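Local atomic coordinates of superoxide dismutase [Mn], mitochondrial (Saccharomyces cerevisiae S288C, PDB entry 4F6E), a protein that catalyses the dismutation of superoxide radicals to hydrogen peroxide and oxygen at a manganese ion in mitochondria. Residues 85-90 against 164-169. The protein carries 2 engineered substitutions. Sequence-based numbering, arbitrary orientation.
With MN (manganese (II) ion), chain E.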
loop_
_atom_site.group_PDB
_atom_site.type_symbol
_atom_site.label_atom_id
_atom_site.label_comp_id
_atom_site.label_asym_id
_atom_site.label_seq_id
_atom_site.Cartn_x
_atom_site.Cartn_y
_atom_site.Cartn_z
ATOM N N TRP A 85 20.985 -2.228 -15.796
ATOM C CA TRP A 85 22.253 -2.549 -16.452
ATOM C C TRP A 85 22.481 -1.681 -17.680
ATOM O O TRP A 85 23.609 -1.300 -17.965
ATOM C CB TRP A 85 22.366 -4.020 -16.872
ATOM C CG TRP A 85 21.965 -5.035 -15.837
ATOM C CD1 TRP A 85 21.110 -6.086 -16.034
ATOM C CD2 TRP A 85 22.399 -5.127 -14.466
ATOM N NE1 TRP A 85 20.982 -6.815 -14.884
ATOM C CE2 TRP A 85 21.749 -6.245 -13.905
ATOM C CE3 TRP A 85 23.248 -4.363 -13.659
ATOM C CZ2 TRP A 85 21.927 -6.625 -12.576
ATOM C CZ3 TRP A 85 23.428 -4.747 -12.334
ATOM C CH2 TRP A 85 22.771 -5.869 -11.812
ATOM N N GLU A 86 21.408 -1.370 -18.401
ATOM C CA GLU A 86 21.538 -0.588 -19.622
ATOM C C GLU A 86 21.853 0.883 -19.362
ATOM O O GLU A 86 22.408 1.556 -20.240
ATOM C CB GLU A 86 20.298 -0.732 -20.516
ATOM C CG GLU A 86 20.223 -2.084 -21.233
ATOM C CD GLU A 86 21.254 -2.229 -22.353
ATOM O OE1 GLU A 86 21.395 -1.296 -23.175
ATOM O OE2 GLU A 86 21.916 -3.286 -22.414
ATOM N N ASN A 87 21.515 1.387 -18.171
ATOM C CA ASN A 87 21.910 2.760 -17.848
ATOM C C ASN A 87 23.139 2.888 -16.942
ATOM O O ASN A 87 23.333 3.925 -16.310
ATOM C CB ASN A 87 20.730 3.704 -17.441
ATOM C CG ASN A 87 20.012 3.321 -16.135
ATOM O OD1 ASN A 87 18.784 3.136 -16.132
ATOM N ND2 ASN A 87 20.745 3.268 -15.017
ATOM N N LEU A 88 23.966 1.840 -16.932
ATOM C CA LEU A 88 25.295 1.864 -16.324
ATOM C C LEU A 88 26.349 1.608 -17.403
ATOM O O LEU A 88 26.104 0.868 -18.355
ATOM C CB LEU A 88 25.416 0.785 -15.244
ATOM C CG LEU A 88 24.446 0.943 -14.069
ATOM C CD1 LEU A 88 24.543 -0.243 -13.109
ATOM C CD2 LEU A 88 24.696 2.250 -13.334
ATOM N N ALA A 89 27.522 2.211 -17.255
ATOM C CA ALA A 89 28.606 1.972 -18.203
ATOM C C ALA A 89 29.904 2.397 -17.568
ATOM O O ALA A 89 29.920 3.338 -16.777
ATOM C CB ALA A 89 28.371 2.753 -19.491
ATOM N N PRO A 90 31.000 1.710 -17.910
ATOM C CA PRO A 90 32.283 2.213 -17.422
ATOM C C PRO A 90 32.640 3.539 -18.085
ATOM O O PRO A 90 32.073 3.888 -19.125
ATOM C CB PRO A 90 33.273 1.112 -17.823
ATOM C CG PRO A 90 32.616 0.372 -18.920
ATOM C CD PRO A 90 31.133 0.461 -18.678
ATOM N N LEU A 164 14.130 6.825 -17.732
ATOM C CA LEU A 164 15.316 7.321 -18.426
ATOM C C LEU A 164 16.556 6.837 -17.674
ATOM O O LEU A 164 17.507 6.338 -18.276
ATOM C CB LEU A 164 15.305 8.850 -18.501
ATOM C CG LEU A 164 14.038 9.511 -19.048
ATOM C CD1 LEU A 164 14.246 11.002 -19.129
ATOM C CD2 LEU A 164 13.671 8.938 -20.428
ATOM N N VAL A 165 16.539 7.001 -16.349
ATOM C CA VAL A 165 17.595 6.457 -15.482
ATOM C C VAL A 165 16.930 5.746 -14.321
ATOM O O VAL A 165 16.109 6.330 -13.608
ATOM C CB VAL A 165 18.548 7.555 -14.956
ATOM C CG1 VAL A 165 19.625 6.943 -14.044
ATOM C CG2 VAL A 165 19.201 8.289 -16.118
ATOM N N ALA A 166 17.272 4.471 -14.147
ATOM C CA ALA A 166 16.814 3.706 -12.995
ATOM C C ALA A 166 17.983 3.529 -12.024
ATOM O O ALA A 166 19.055 3.115 -12.442
ATOM C CB ALA A 166 16.291 2.355 -13.452
ATOM N N ILE A 167 17.774 3.841 -10.742
ATOM C CA ILE A 167 18.791 3.601 -9.716
ATOM C C ILE A 167 18.224 2.687 -8.629
ATOM O O ILE A 167 17.209 2.991 -8.005
ATOM C CB ILE A 167 19.280 4.911 -9.058
ATOM C CG1 ILE A 167 19.802 5.894 -10.115
ATOM C CG2 ILE A 167 20.357 4.610 -7.998
ATOM C CD1 ILE A 167 21.052 5.431 -10.855
ATOM N N ASP A 168 18.882 1.550 -8.433
ATOM C CA ASP A 168 18.453 0.541 -7.469
ATOM C C ASP A 168 18.834 0.961 -6.050
ATOM O O ASP A 168 20.003 1.227 -5.777
ATOM C CB ASP A 168 19.143 -0.776 -7.836
ATOM C CG ASP A 168 18.568 -1.975 -7.134
ATOM O OD1 ASP A 168 17.631 -1.864 -6.313
ATOM O OD2 ASP A 168 19.105 -3.056 -7.422
ATOM N N ALA A 169 17.847 1.030 -5.154
ATOM C CA ALA A 169 18.093 1.366 -3.744
ATOM C C ALA A 169 17.895 0.181 -2.800
ATOM O O ALA A 169 17.916 0.362 -1.582
ATOM C CB ALA A 169 17.204 2.553 -3.303
HETATM MN MN MN E . 18.551 -5.092 -7.334
HETATM O O HOH W 1 16.389 -4.421 -6.616
#
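The carboxamide of Asn87 reads both polar atoms of one residue, Ala166, on strand 165-168. Its OD1 accepts the peptide hydrogen of Ala166 N at 2.8 Å, almost straight at 174°, while its ND2 donates to Ala166 O at 3.1 Å. An asparagine suits the place because a single flat amide offers an acceptor and a donor side by side, matching the N-H and C=O that an extended residue presents on the same side. Ala166 N lies above the carbonyl plane of Asn87, 43° out of it. Ala166 O lies close to the amide plane of Asn87, where the ND2 hydrogens lie, and this bond is slightly more bent and longer.

Asn87 is the first residue to leave helical geometry after helix 74-86. With chi1 at 65°, its CG stands between the backbone N and the carbonyl carbon, and the short side chain runs straight across to the strand. Ala166 CB lies 3.7 Å from Asn87 OD1, a fit consistent with a side chain no larger than a methyl; Val165 CG1 is 4.0 Å from Asn87 ND2. Arg201 NH1 adds a further hydrogen bond to Asn87 OD1 and also hydrogen-bonds Leu164 O, in the classic beta bulge where Leu164 and Val165 both face Ile136.

With an alanine here instead of Asn87, the buried N-H and C=O of Ala166 would probably lose both mates, and Arg201 one acceptor.

Two residues farther along the strand, Asp168 OD2 binds manganese at 2.1 Å, with His26, His81 and His172 completing the protein ligands; Asp168 OD1 accepts from the metal-bound water and from Trp170 N. By satisfying both peptide groups of Ala166 in the interior, Asn87 ties the end of the alpha-hairpin domain to the C-terminal-domain strand that carries Asp168.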